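Local coordinates for protein cytochrome oxidase subunit II (Rhodothermus marinus, PDB 1W2L) that forms the cytochrome c domain of a caa3 oxygen oxidoreductase, probably passing electrons through its covalently bound heme c toward the copper A centre, at residues S40-E45 against K67-Y72; A52-L57 against L91-K96. All blocks are in the same frame, centred on the assembly; numbering follows the deposited sequence.

In the fold
Two contacts within one cytochrome c domain illustrate how a heme can be secured from separate parts of a short chain. Contact 1 (40-45 with 67-72) lies at the propionates, whereas contact 2 (52-57 with 91-96) packs helices beside a heme edge; their centres are about 15 Å apart. The segments alternate along the chain, and Y56 of contact 2 lies among side chains of contact 1: its CE1 is 3.6 Å from F44 CZ, and its OH is 3.5 Å from V69 CG2. S40 O and A52 N, 2.9 Å apart, probably share a hydrogen bond. Both contacts supply donors to the heme, whose iron has H22 and M76 as axial ligands.

Contact 1 of 2, residues S40-E45 against K67-Y72; sequences STRTFE and KVVQGY. With HEC (heme c), chain B.
At the propionate end of the heme c pocket, F44 and V69 form a single beta bridge that ties the loop 67-72 to the chain leaving strand 41-43. Q70 N donates to T43 O over 2.9 Å in an almost straight bond, 177° at the hydrogen. On the far side of the bridge E45 N reaches V68 O, also 2.9 Å, arriving nearly along the C=O axis, although the hydrogen does not point straight at the oxygen. The F44 ring receives K67 over one face, with CD 4.0 Å from the ring centroid in a CH-pi contact, while V68 O and V69 N approach at its edge. E45 lays CG and CD across CB of V68, and the Q70 amide lies alongside T43, against CG2.

The same two segments grip both propionates. V69 N donates to O2D of one, and R42 NE donates to O2A of the other over 2.9 Å, with O2A in the guanidinium plane. Bends at chi2 and chi3 (-50° and -63°) fold the R42 chain back to this carboxylate, placing NH1 2.9 Å from O1A. NH2 instead turns to T41 O, a bond within the strand segment that helps fix the rotation of the guanidinium. V69 directs CG2, anti to its carbonyl carbon, between the two carboxylates, 3.3 Å from O2A and 3.3 Å from O2D. A type II turn from V69 to Y72, with G71 at positive phi, then carries the loop onward. Backbone and arginine donors thus share the anionic heme edge, as befits the propionate side of this cytochrome c pocket.

Contact 2 of 2, residues A52-L57 against L91-K96; sequences ADENYL and LIEFIK. With HEC (heme c), chain B; ACT (acetate ion), chain D.
L57 and I92 join helix 54-62 to the C-terminal helix 85-96 in the cytochrome c fold. Followed outward, L57 first sets CB 3.8 Å from CD1 of I92. CG, anti to the carbonyl carbon (chi1 -62°), then parts the two methyls: CD1 goes to the helix 85-96 side, 4.0 Å from CG2 of I95 and equally near CG2 of I92, while CD2 packs on the heme methyl CMA at 3.7 Å. One leucine therefore serves the helix pair and the cofactor together.

The neighbouring turn does the polar work. D53 is the N-cap of helix 54-62, its OD1 accepting from Y56 N. Y56 sends its OH to propionate oxygen O2A, a 2.6 Å hydrogen bond with the acceptor in the ring plane. A phenylalanine here would probably leave O2A without its hydroxyl donor and the propionate more dependent on R42 for its position. On the outer side, E54 bends at chi2 to lay CD over CG2 of I92. Beyond it, K96 NZ bridges two carboxylates in a salt-bridge network, 3.2 Å from E93 OE1 and 3.5 Å from E54 OE1.

Contact 1 of 2, residues S40-E45 against K67-Y72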
ATOM      1  N   SER A  40       0.146   5.744  10.345  1.00 17.13           N
ATOM      2  CA  SER A  40      -1.054   5.358  11.074  1.00 18.99           C
ATOM      3  C   SER A  40      -0.891   4.022  11.762  1.00 18.31           C
ATOM      4  O   SER A  40       0.002   3.262  11.396  1.00 22.41           O
ATOM      5  CB  SER A  40      -2.254   5.336  10.130  1.00 18.86           C
ATOM      6  OG  SER A  40      -2.194   4.267   9.210  1.00 19.33           O
ATOM      7  N   THR A  41      -1.679   3.665  12.749  1.00 21.50           N
ATOM      8  CA  THR A  41      -1.677   2.338  13.372  1.00 21.39           C
ATOM      9  C   THR A  41      -2.646   1.416  12.624  1.00 19.54           C
ATOM     10  O   THR A  41      -3.734   1.862  12.287  1.00 22.19           O
ATOM     11  CB  THR A  41      -2.052   2.449  14.864  1.00 29.20           C
ATOM     12  OG1 THR A  41      -0.969   3.138  15.502  1.00 33.18           O
ATOM     13  CG2 THR A  41      -2.158   1.108  15.537  1.00 28.04           C
ATOM     14  N   ARG A  42      -2.228   0.200  12.326  1.00 17.80           N
ATOM     15  CA  ARG A  42      -3.009  -0.825  11.677  1.00 16.02           C
ATOM     16  C   ARG A  42      -3.346  -1.960  12.645  1.00 17.75           C
ATOM     17  O   ARG A  42      -2.488  -2.373  13.414  1.00 20.67           O
ATOM     18  CB  ARG A  42      -2.293  -1.396  10.455  1.00 16.17           C
ATOM     19  CG  ARG A  42      -1.591  -0.417   9.568  1.00 14.27           C
ATOM     20  CD  ARG A  42      -2.382   0.774   9.133  1.00 13.62           C
ATOM     21  NE  ARG A  42      -3.543   0.472   8.335  1.00 14.20           N
ATOM     22  CZ  ARG A  42      -4.798   0.781   8.508  1.00 15.46           C
ATOM     23  NH1 ARG A  42      -5.682   0.391   7.591  1.00 16.70           N
ATOM     24  NH2 ARG A  42      -5.215   1.474   9.576  1.00 19.75           N
ATOM     25  N   THR A  43      -4.551  -2.474  12.526  1.00 17.31           N
ATOM     26  CA  THR A  43      -4.962  -3.671  13.258  1.00 19.55           C
ATOM     27  C   THR A  43      -5.182  -4.800  12.265  1.00 16.63           C
ATOM     28  O   THR A  43      -5.895  -4.572  11.267  1.00 18.54           O
ATOM     29  CB  THR A  43      -6.246  -3.431  14.066  1.00 20.22           C
ATOM     30  OG1 THR A  43      -5.934  -2.372  14.971  1.00 26.27           O
ATOM     31  CG2 THR A  43      -6.616  -4.684  14.862  1.00 22.14           C
ATOM     32  N   PHE A  44      -4.634  -5.962  12.516  1.00 18.25           N
ATOM     33  CA  PHE A  44      -4.751  -7.093  11.605  1.00 18.12           C
ATOM     34  C   PHE A  44      -5.817  -8.073  12.009  1.00 16.92           C
ATOM     35  O   PHE A  44      -6.398  -8.013  13.083  1.00 18.42           O
ATOM     36  CB  PHE A  44      -3.367  -7.765  11.508  1.00 20.96           C
ATOM     37  CG  PHE A  44      -2.311  -6.769  11.109  1.00 19.20           C
ATOM     38  CD1 PHE A  44      -2.384  -6.151   9.894  1.00 19.02           C
ATOM     39  CD2 PHE A  44      -1.293  -6.450  11.965  1.00 22.75           C
ATOM     40  CE1 PHE A  44      -1.459  -5.203   9.539  1.00 18.51           C
ATOM     41  CE2 PHE A  44      -0.326  -5.510  11.625  1.00 26.16           C
ATOM     42  CZ  PHE A  44      -0.431  -4.889  10.392  1.00 23.48           C
ATOM     43  N   GLU A  45      -6.075  -9.049  11.118  1.00 19.90           N
ATOM     44  CA  GLU A  45      -7.182  -9.964  11.321  1.00 22.48           C
ATOM     45  C   GLU A  45      -6.987 -10.744  12.640  1.00 25.24           C
ATOM     46  O   GLU A  45      -8.005 -11.156  13.160  1.00 30.78           O
ATOM     47  CB  GLU A  45      -7.386 -10.935  10.184  1.00 29.10           C
ATOM     48  CG  GLU A  45      -6.979 -10.682   8.783  1.00 40.34           C
ATOM     49  CD  GLU A  45      -6.998 -11.965   7.953  1.00 44.41           C
ATOM     50  OE1 GLU A  45      -8.002 -12.157   7.235  1.00 48.25           O
ATOM     51  OE2 GLU A  45      -6.012 -12.750   8.071  1.00 42.64           O
ATOM     52  N   LYS A  67       0.289 -10.217   6.196  1.00 27.78           N
ATOM     53  CA  LYS A  67      -0.440  -9.665   7.341  1.00 24.13           C
ATOM     54  C   LYS A  67      -1.648  -8.924   6.724  1.00 20.23           C
ATOM     55  O   LYS A  67      -1.399  -8.118   5.790  1.00 22.20           O
ATOM     56  CB  LYS A  67       0.274  -8.679   8.232  1.00 29.99           C
ATOM     57  CG  LYS A  67       1.266  -9.237   9.232  1.00 38.73           C
ATOM     58  CD  LYS A  67       1.875  -8.154  10.109  1.00 45.99           C
ATOM     59  CE  LYS A  67       3.234  -8.535  10.698  1.00 52.72           C
ATOM     60  NZ  LYS A  67       3.636  -7.756  11.897  1.00 59.25           N
ATOM     61  N   VAL A  68      -2.833  -9.171   7.145  1.00 17.24           N
ATOM     62  CA  VAL A  68      -4.033  -8.623   6.510  1.00 14.93           C
ATOM     63  C   VAL A  68      -4.789  -7.697   7.445  1.00 14.40           C
ATOM     64  O   VAL A  68      -5.160  -8.112   8.547  1.00 16.70           O
ATOM     65  CB  VAL A  68      -4.958  -9.771   6.061  1.00 16.36           C
ATOM     66  CG1 VAL A  68      -6.215  -9.277   5.354  1.00 17.56           C
ATOM     67  CG2 VAL A  68      -4.197 -10.749   5.179  1.00 20.03           C
ATOM     68  N   VAL A  69      -5.071  -6.478   6.996  1.00 12.11           N
ATOM     69  CA  VAL A  69      -5.831  -5.508   7.804  1.00 13.42           C
ATOM     70  C   VAL A  69      -7.198  -6.073   8.145  1.00 14.02           C
ATOM     71  O   VAL A  69      -7.918  -6.615   7.295  1.00 14.80           O
ATOM     72  CB  VAL A  69      -5.920  -4.168   7.045  1.00 14.64           C
ATOM     73  CG1 VAL A  69      -6.751  -3.156   7.796  1.00 17.65           C
ATOM     74  CG2 VAL A  69      -4.536  -3.623   6.739  1.00 18.01           C
ATOM     75  N   GLN A  70      -7.586  -5.944   9.413  1.00 15.41           N
ATOM     76  CA  GLN A  70      -8.905  -6.477   9.821  1.00 17.37           C
ATOM     77  C   GLN A  70     -10.012  -5.826   9.011  1.00 17.59           C
ATOM     78  O   GLN A  70     -10.065  -4.631   8.717  1.00 18.09           O
ATOM     79  CB  GLN A  70      -9.016  -6.265  11.314  1.00 21.61           C
ATOM     80  CG  GLN A  70      -9.812  -5.115  11.755  1.00 25.05           C
ATOM     81  CD  GLN A  70     -10.026  -4.949  13.247  1.00 20.17           C
ATOM     82  OE1 GLN A  70     -10.011  -5.915  13.999  1.00 22.88           O
ATOM     83  NE2 GLN A  70     -10.200  -3.703  13.603  1.00 23.62           N
ATOM     84  N   GLY A  71     -10.994  -6.657   8.696  1.00 16.72           N
ATOM     85  CA  GLY A  71     -12.211  -6.235   8.046  1.00 16.14           C
ATOM     86  C   GLY A  71     -12.069  -5.981   6.567  1.00 15.25           C
ATOM     87  O   GLY A  71     -12.974  -5.379   5.975  1.00 16.50           O
ATOM     88  N   TYR A  72     -11.023  -6.491   5.968  1.00 14.16           N
ATOM     89  CA  TYR A  72     -10.816  -6.484   4.518  1.00 12.96           C
ATOM     90  C   TYR A  72     -10.633  -7.880   3.993  1.00 13.49           C
ATOM     91  O   TYR A  72     -10.066  -8.753   4.658  1.00 16.60           O
ATOM     92  CB  TYR A  72      -9.594  -5.619   4.163  1.00 12.28           C
ATOM     93  CG  TYR A  72      -9.856  -4.150   4.291  1.00 12.66           C
ATOM     94  CD1 TYR A  72     -10.463  -3.488   3.241  1.00 12.86           C
ATOM     95  CD2 TYR A  72      -9.534  -3.437   5.437  1.00 14.88           C
ATOM     96  CE1 TYR A  72     -10.706  -2.155   3.345  1.00 14.33           C
ATOM     97  CE2 TYR A  72      -9.803  -2.083   5.538  1.00 15.43           C
ATOM     98  CZ  TYR A  72     -10.403  -1.437   4.458  1.00 15.73           C
ATOM     99  OH  TYR A  72     -10.714  -0.106   4.449  1.00 18.42           O
TER
HETATM  100 FE   HEC B1100      -3.323  -3.274  -1.831  1.00  7.18          FE
HETATM  101  CHA HEC B1100      -3.656  -3.612   1.551  1.00  8.36           C
HETATM  102  CHB HEC B1100      -0.491  -1.437  -1.361  1.00  7.75           C
HETATM  103  CHC HEC B1100      -2.957  -3.026  -5.194  1.00  7.91           C
HETATM  104  CHD HEC B1100      -6.356  -4.790  -2.271  1.00  7.88           C
HETATM  105  NA  HEC B1100      -2.272  -2.669  -0.212  1.00  7.68           N
HETATM  106  C1A HEC B1100      -2.564  -2.941   1.111  1.00  7.71           C
HETATM  107  C2A HEC B1100      -1.639  -2.185   1.917  1.00  8.00           C
HETATM  108  C3A HEC B1100      -0.729  -1.625   1.109  1.00  8.17           C
HETATM  109  C4A HEC B1100      -1.116  -1.911  -0.264  1.00  7.15           C
HETATM  110  CMA HEC B1100       0.431  -0.698   1.473  1.00  9.86           C
HETATM  111  CAA HEC B1100      -1.793  -2.028   3.435  1.00  9.74           C
HETATM  112  CBA HEC B1100      -2.827  -0.921   3.627  1.00 10.88           C
HETATM  113  CGA HEC B1100      -3.219  -0.551   5.099  1.00 11.50           C
HETATM  114  O1A HEC B1100      -4.198   0.151   5.160  1.00 13.30           O
HETATM  115  O2A HEC B1100      -2.548  -1.056   6.038  1.00 11.68           O
HETATM  116  NB  HEC B1100      -1.979  -2.385  -3.045  1.00  7.73           N
HETATM  117  C1B HEC B1100      -0.944  -1.669  -2.649  1.00  7.88           C
HETATM  118  C2B HEC B1100      -0.204  -1.135  -3.817  1.00  7.87           C
HETATM  119  C3B HEC B1100      -0.873  -1.653  -4.898  1.00  7.79           C
HETATM  120  C4B HEC B1100      -1.998  -2.398  -4.436  1.00  7.70           C
HETATM  121  CMB HEC B1100       0.954  -0.227  -3.766  1.00  9.64           C
HETATM  122  CAB HEC B1100      -0.548  -1.485  -6.363  1.00  9.71           C
HETATM  123  CBB HEC B1100       0.905  -1.942  -6.638  1.00 10.75           C
HETATM  124  NC  HEC B1100      -4.387  -3.832  -3.417  1.00  8.06           N
HETATM  125  C1C HEC B1100      -4.051  -3.608  -4.751  1.00  7.27           C
HETATM  126  C2C HEC B1100      -5.158  -4.147  -5.580  1.00  7.98           C
HETATM  127  C3C HEC B1100      -6.085  -4.635  -4.761  1.00  8.40           C
HETATM  128  C4C HEC B1100      -5.625  -4.470  -3.412  1.00  7.91           C
HETATM  129  CMC HEC B1100      -5.141  -4.059  -7.106  1.00  8.80           C
HETATM  130  CAC HEC B1100      -7.497  -5.130  -5.103  1.00 10.13           C
HETATM  131  CBC HEC B1100      -7.621  -6.304  -6.045  1.00 11.60           C
HETATM  132  ND  HEC B1100      -4.698  -4.081  -0.595  1.00  8.78           N
HETATM  133  C1D HEC B1100      -5.892  -4.618  -0.972  1.00  8.11           C
HETATM  134  C2D HEC B1100      -6.662  -4.999   0.190  1.00  7.97           C
HETATM  135  C3D HEC B1100      -5.882  -4.685   1.223  1.00  7.79           C
HETATM  136  C4D HEC B1100      -4.664  -4.121   0.774  1.00  7.82           C
HETATM  137  CMD HEC B1100      -8.012  -5.580   0.148  1.00  9.75           C
HETATM  138  CAD HEC B1100      -6.238  -4.886   2.748  1.00 10.08           C
HETATM  139  CBD HEC B1100      -5.975  -6.318   3.207  1.00 10.62           C
HETATM  140  CGD HEC B1100      -4.519  -6.550   3.432  1.00 10.76           C
HETATM  141  O1D HEC B1100      -3.866  -7.324   2.674  1.00 12.80           O
HETATM  142  O2D HEC B1100      -3.948  -5.917   4.371  1.00 11.71           O
HETATM  143  O   HOH W   1      -9.029  -8.374  14.707  1.00 31.71           O
HETATM  144  O   HOH W   2      -3.171 -11.173   9.270  1.00 35.40           O
HETATM  145  O   HOH W   3     -10.431 -11.469   5.260  1.00 53.39           O

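Contact 2 of 2, residues A52-L57 against L91-K96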
ATOM      1  N   ALA A  52       2.221   1.718  10.414  1.00 14.37           N
ATOM      2  CA  ALA A  52       2.504   1.703   8.995  1.00 11.52           C
ATOM      3  C   ALA A  52       3.733   2.541   8.666  1.00 11.07           C
ATOM      4  O   ALA A  52       3.658   3.673   8.202  1.00 13.81           O
ATOM      5  CB  ALA A  52       1.279   2.140   8.180  1.00 13.09           C
ATOM      6  N   ASP A  53       4.878   1.931   8.903  1.00 10.66           N
ATOM      7  CA  ASP A  53       6.191   2.488   8.564  1.00 10.55           C
ATOM      8  C   ASP A  53       6.635   1.942   7.195  1.00  9.88           C
ATOM      9  O   ASP A  53       5.908   1.241   6.512  1.00 10.42           O
ATOM     10  CB  ASP A  53       7.177   2.209   9.681  1.00 10.55           C
ATOM     11  CG  ASP A  53       7.405   0.751   9.974  1.00 11.40           C
ATOM     12  OD1 ASP A  53       7.025  -0.122   9.186  1.00 11.74           O
ATOM     13  OD2 ASP A  53       8.018   0.461  11.041  1.00 16.28           O
ATOM     14  N   GLU A  54       7.829   2.362   6.787  1.00 10.77           N
ATOM     15  CA  GLU A  54       8.316   1.982   5.470  1.00 11.44           C
ATOM     16  C   GLU A  54       8.364   0.481   5.292  1.00 10.47           C
ATOM     17  O   GLU A  54       7.967  -0.066   4.249  1.00 11.78           O
ATOM     18  CB  GLU A  54       9.701   2.559   5.236  1.00 16.32           C
ATOM     19  CG  GLU A  54      10.177   2.767   3.854  1.00 27.70           C
ATOM     20  CD  GLU A  54      10.655   4.157   3.449  1.00 26.96           C
ATOM     21  OE1 GLU A  54      10.293   5.223   4.035  1.00 29.19           O
ATOM     22  OE2 GLU A  54      11.395   4.296   2.475  1.00 36.62           O
ATOM     23  N   ASN A  55       8.879  -0.228   6.327  1.00  9.73           N
ATOM     24  CA  ASN A  55       8.935  -1.677   6.256  1.00 10.39           C
ATOM     25  C   ASN A  55       7.567  -2.311   6.124  1.00  9.46           C
ATOM     26  O   ASN A  55       7.386  -3.311   5.398  1.00 10.96           O
ATOM     27  CB  ASN A  55       9.663  -2.266   7.454  1.00 11.28           C
ATOM     28  CG  ASN A  55      11.166  -2.155   7.304  1.00 13.95           C
ATOM     29  OD1 ASN A  55      11.647  -2.009   6.214  1.00 26.72           O
ATOM     30  ND2 ASN A  55      11.864  -2.191   8.378  1.00 18.80           N
ATOM     31  N   TYR A  56       6.572  -1.787   6.827  1.00  9.82           N
ATOM     32  CA  TYR A  56       5.232  -2.331   6.678  1.00  9.73           C
ATOM     33  C   TYR A  56       4.692  -2.137   5.275  1.00  9.53           C
ATOM     34  O   TYR A  56       4.046  -3.029   4.725  1.00 10.42           O
ATOM     35  CB  TYR A  56       4.285  -1.698   7.722  1.00 10.49           C
ATOM     36  CG  TYR A  56       2.840  -2.017   7.415  1.00  9.94           C
ATOM     37  CD1 TYR A  56       2.359  -3.288   7.691  1.00 11.64           C
ATOM     38  CD2 TYR A  56       1.993  -1.134   6.816  1.00  9.97           C
ATOM     39  CE1 TYR A  56       1.055  -3.634   7.405  1.00 12.02           C
ATOM     40  CE2 TYR A  56       0.682  -1.471   6.525  1.00  9.83           C
ATOM     41  CZ  TYR A  56       0.211  -2.728   6.818  1.00 10.29           C
ATOM     42  OH  TYR A  56      -1.071  -3.098   6.539  1.00 11.15           O
ATOM     43  N   LEU A  57       4.910  -0.974   4.695  1.00  9.87           N
ATOM     44  CA  LEU A  57       4.447  -0.732   3.337  1.00 10.50           C
ATOM     45  C   LEU A  57       5.143  -1.683   2.370  1.00 10.45           C
ATOM     46  O   LEU A  57       4.524  -2.253   1.482  1.00 11.77           O
ATOM     47  CB  LEU A  57       4.643   0.728   2.957  1.00 11.23           C
ATOM     48  CG  LEU A  57       3.866   1.744   3.789  1.00 12.27           C
ATOM     49  CD1 LEU A  57       4.190   3.169   3.329  1.00 14.91           C
ATOM     50  CD2 LEU A  57       2.381   1.479   3.712  1.00 13.75           C
ATOM     51  N   LEU A  91       6.527   3.736  -5.220  1.00 11.92           N
ATOM     52  CA  LEU A  91       5.178   3.577  -4.691  1.00 11.54           C
ATOM     53  C   LEU A  91       5.114   4.064  -3.260  1.00 11.58           C
ATOM     54  O   LEU A  91       4.161   4.690  -2.841  1.00 12.62           O
ATOM     55  CB  LEU A  91       4.708   2.120  -4.784  1.00 10.20           C
ATOM     56  CG  LEU A  91       4.284   1.683  -6.190  1.00 11.47           C
ATOM     57  CD1 LEU A  91       4.319   0.182  -6.306  1.00 14.16           C
ATOM     58  CD2 LEU A  91       2.924   2.202  -6.591  1.00 13.86           C
ATOM     59  N   ILE A  92       6.118   3.719  -2.456  1.00 11.67           N
ATOM     60  CA  ILE A  92       6.115   4.161  -1.053  1.00 13.20           C
ATOM     61  C   ILE A  92       6.231   5.672  -0.939  1.00 13.67           C
ATOM     62  O   ILE A  92       5.549   6.259  -0.096  1.00 14.31           O
ATOM     63  CB  ILE A  92       7.152   3.346  -0.271  1.00 15.07           C
ATOM     64  CG1 ILE A  92       6.635   1.909  -0.188  1.00 17.17           C
ATOM     65  CG2 ILE A  92       7.379   3.954   1.107  1.00 22.36           C
ATOM     66  CD1 ILE A  92       7.560   0.921   0.481  1.00 20.87           C
ATOM     67  N   GLU A  93       7.080   6.289  -1.768  1.00 14.09           N
ATOM     68  CA  GLU A  93       7.170   7.748  -1.733  1.00 15.85           C
ATOM     69  C   GLU A  93       5.814   8.389  -2.046  1.00 15.04           C
ATOM     70  O   GLU A  93       5.372   9.344  -1.399  1.00 18.52           O
ATOM     71  CB  GLU A  93       8.271   8.228  -2.654  1.00 18.12           C
ATOM     72  CG  GLU A  93       9.636   8.030  -2.026  1.00 26.62           C
ATOM     73  CD  GLU A  93       9.831   8.383  -0.565  1.00 35.15           C
ATOM     74  OE1 GLU A  93      10.072   7.459   0.245  1.00 45.75           O
ATOM     75  OE2 GLU A  93       9.695   9.569  -0.225  1.00 46.12           O
ATOM     76  N   PHE A  94       5.137   7.833  -3.047  1.00 14.76           N
ATOM     77  CA  PHE A  94       3.805   8.336  -3.391  1.00 14.82           C
ATOM     78  C   PHE A  94       2.834   8.134  -2.234  1.00 13.90           C
ATOM     79  O   PHE A  94       2.094   9.048  -1.849  1.00 16.06           O
ATOM     80  CB  PHE A  94       3.299   7.617  -4.632  1.00 14.50           C
ATOM     81  CG  PHE A  94       1.868   7.933  -5.001  1.00 16.32           C
ATOM     82  CD1 PHE A  94       1.577   9.136  -5.653  1.00 20.35           C
ATOM     83  CD2 PHE A  94       0.818   7.112  -4.702  1.00 16.47           C
ATOM     84  CE1 PHE A  94       0.266   9.456  -5.999  1.00 20.82           C
ATOM     85  CE2 PHE A  94      -0.486   7.416  -5.050  1.00 17.64           C
ATOM     86  CZ  PHE A  94      -0.782   8.596  -5.702  1.00 19.21           C
ATOM     87  N   ILE A  95       2.841   6.951  -1.621  1.00 13.41           N
ATOM     88  CA  ILE A  95       1.938   6.713  -0.466  1.00 13.35           C
ATOM     89  C   ILE A  95       2.234   7.670   0.670  1.00 14.92           C
ATOM     90  O   ILE A  95       1.269   8.185   1.253  1.00 17.13           O
ATOM     91  CB  ILE A  95       1.988   5.252   0.032  1.00 12.24           C
ATOM     92  CG1 ILE A  95       1.453   4.319  -1.027  1.00 13.91           C
ATOM     93  CG2 ILE A  95       1.295   5.085   1.372  1.00 14.73           C
ATOM     94  CD1 ILE A  95       1.714   2.869  -0.690  1.00 14.82           C
ATOM     95  N   LYS A  96       3.498   7.884   0.997  1.00 16.27           N
ATOM     96  CA  LYS A  96       3.826   8.688   2.177  1.00 18.22           C
ATOM     97  C   LYS A  96       3.282  10.083   2.085  1.00 22.25           C
ATOM     98  O   LYS A  96       3.032  10.701   3.123  1.00 25.02           O
ATOM     99  CB  LYS A  96       5.341   8.802   2.373  1.00 19.18           C
ATOM    100  CG  LYS A  96       6.005   7.560   2.893  1.00 20.68           C
ATOM    101  CD  LYS A  96       7.478   7.635   3.186  1.00 28.29           C
ATOM    102  CE  LYS A  96       8.170   8.955   3.058  1.00 35.66           C
ATOM    103  NZ  LYS A  96       9.647   8.596   3.250  1.00 45.05           N
TER
HETATM  104 FE   HEC B1100      -3.323  -3.274  -1.831  1.00  7.18          FE
HETATM  105  CHA HEC B1100      -3.656  -3.612   1.551  1.00  8.36           C
HETATM  106  CHB HEC B1100      -0.491  -1.437  -1.361  1.00  7.75           C
HETATM  107  CHC HEC B1100      -2.957  -3.026  -5.194  1.00  7.91           C
HETATM  108  CHD HEC B1100      -6.356  -4.790  -2.271  1.00  7.88           C
HETATM  109  NA  HEC B1100      -2.272  -2.669  -0.212  1.00  7.68           N
HETATM  110  C1A HEC B1100      -2.564  -2.941   1.111  1.00  7.71           C
HETATM  111  C2A HEC B1100      -1.639  -2.185   1.917  1.00  8.00           C
HETATM  112  C3A HEC B1100      -0.729  -1.625   1.109  1.00  8.17           C
HETATM  113  C4A HEC B1100      -1.116  -1.911  -0.264  1.00  7.15           C
HETATM  114  CMA HEC B1100       0.431  -0.698   1.473  1.00  9.86           C
HETATM  115  CAA HEC B1100      -1.793  -2.028   3.435  1.00  9.74           C
HETATM  116  CBA HEC B1100      -2.827  -0.921   3.627  1.00 10.88           C
HETATM  117  CGA HEC B1100      -3.219  -0.551   5.099  1.00 11.50           C
HETATM  118  O1A HEC B1100      -4.198   0.151   5.160  1.00 13.30           O
HETATM  119  O2A HEC B1100      -2.548  -1.056   6.038  1.00 11.68           O
HETATM  120  NB  HEC B1100      -1.979  -2.385  -3.045  1.00  7.73           N
HETATM  121  C1B HEC B1100      -0.944  -1.669  -2.649  1.00  7.88           C
HETATM  122  C2B HEC B1100      -0.204  -1.135  -3.817  1.00  7.87           C
HETATM  123  C3B HEC B1100      -0.873  -1.653  -4.898  1.00  7.79           C
HETATM  124  C4B HEC B1100      -1.998  -2.398  -4.436  1.00  7.70           C
HETATM  125  CMB HEC B1100       0.954  -0.227  -3.766  1.00  9.64           C
HETATM  126  CAB HEC B1100      -0.548  -1.485  -6.363  1.00  9.71           C
HETATM  127  CBB HEC B1100       0.905  -1.942  -6.638  1.00 10.75           C
HETATM  128  NC  HEC B1100      -4.387  -3.832  -3.417  1.00  8.06           N
HETATM  129  C1C HEC B1100      -4.051  -3.608  -4.751  1.00  7.27           C
HETATM  130  C2C HEC B1100      -5.158  -4.147  -5.580  1.00  7.98           C
HETATM  131  C3C HEC B1100      -6.085  -4.635  -4.761  1.00  8.40           C
HETATM  132  C4C HEC B1100      -5.625  -4.470  -3.412  1.00  7.91           C
HETATM  133  CMC HEC B1100      -5.141  -4.059  -7.106  1.00  8.80           C
HETATM  134  CAC HEC B1100      -7.497  -5.130  -5.103  1.00 10.13           C
HETATM  135  CBC HEC B1100      -7.621  -6.304  -6.045  1.00 11.60           C
HETATM  136  ND  HEC B1100      -4.698  -4.081  -0.595  1.00  8.78           N
HETATM  137  C1D HEC B1100      -5.892  -4.618  -0.972  1.00  8.11           C
HETATM  138  C2D HEC B1100      -6.662  -4.999   0.190  1.00  7.97           C
HETATM  139  C3D HEC B1100      -5.882  -4.685   1.223  1.00  7.79           C
HETATM  140  C4D HEC B1100      -4.664  -4.121   0.774  1.00  7.82           C
HETATM  141  CMD HEC B1100      -8.012  -5.580   0.148  1.00  9.75           C
HETATM  142  CAD HEC B1100      -6.238  -4.886   2.748  1.00 10.08           C
HETATM  143  CBD HEC B1100      -5.975  -6.318   3.207  1.00 10.62           C
HETATM  144  CGD HEC B1100      -4.519  -6.550   3.432  1.00 10.76           C
HETATM  145  O1D HEC B1100      -3.866  -7.324   2.674  1.00 12.80           O
HETATM  146  O2D HEC B1100      -3.948  -5.917   4.371  1.00 11.71           O
HETATM  147  C   ACT D1102       9.810   4.471   8.971  1.00 14.75           C
HETATM  148  O   ACT D1102       8.992   4.651   8.028  1.00 15.01           O
HETATM  149  OXT ACT D1102      10.373   3.477   9.399  1.00 16.45           O
HETATM  150  CH3 ACT D1102      10.186   5.789   9.718  1.00 18.88           C
HETATM  151  O   HOH W   4      11.450   7.012   2.306  1.00 51.76           O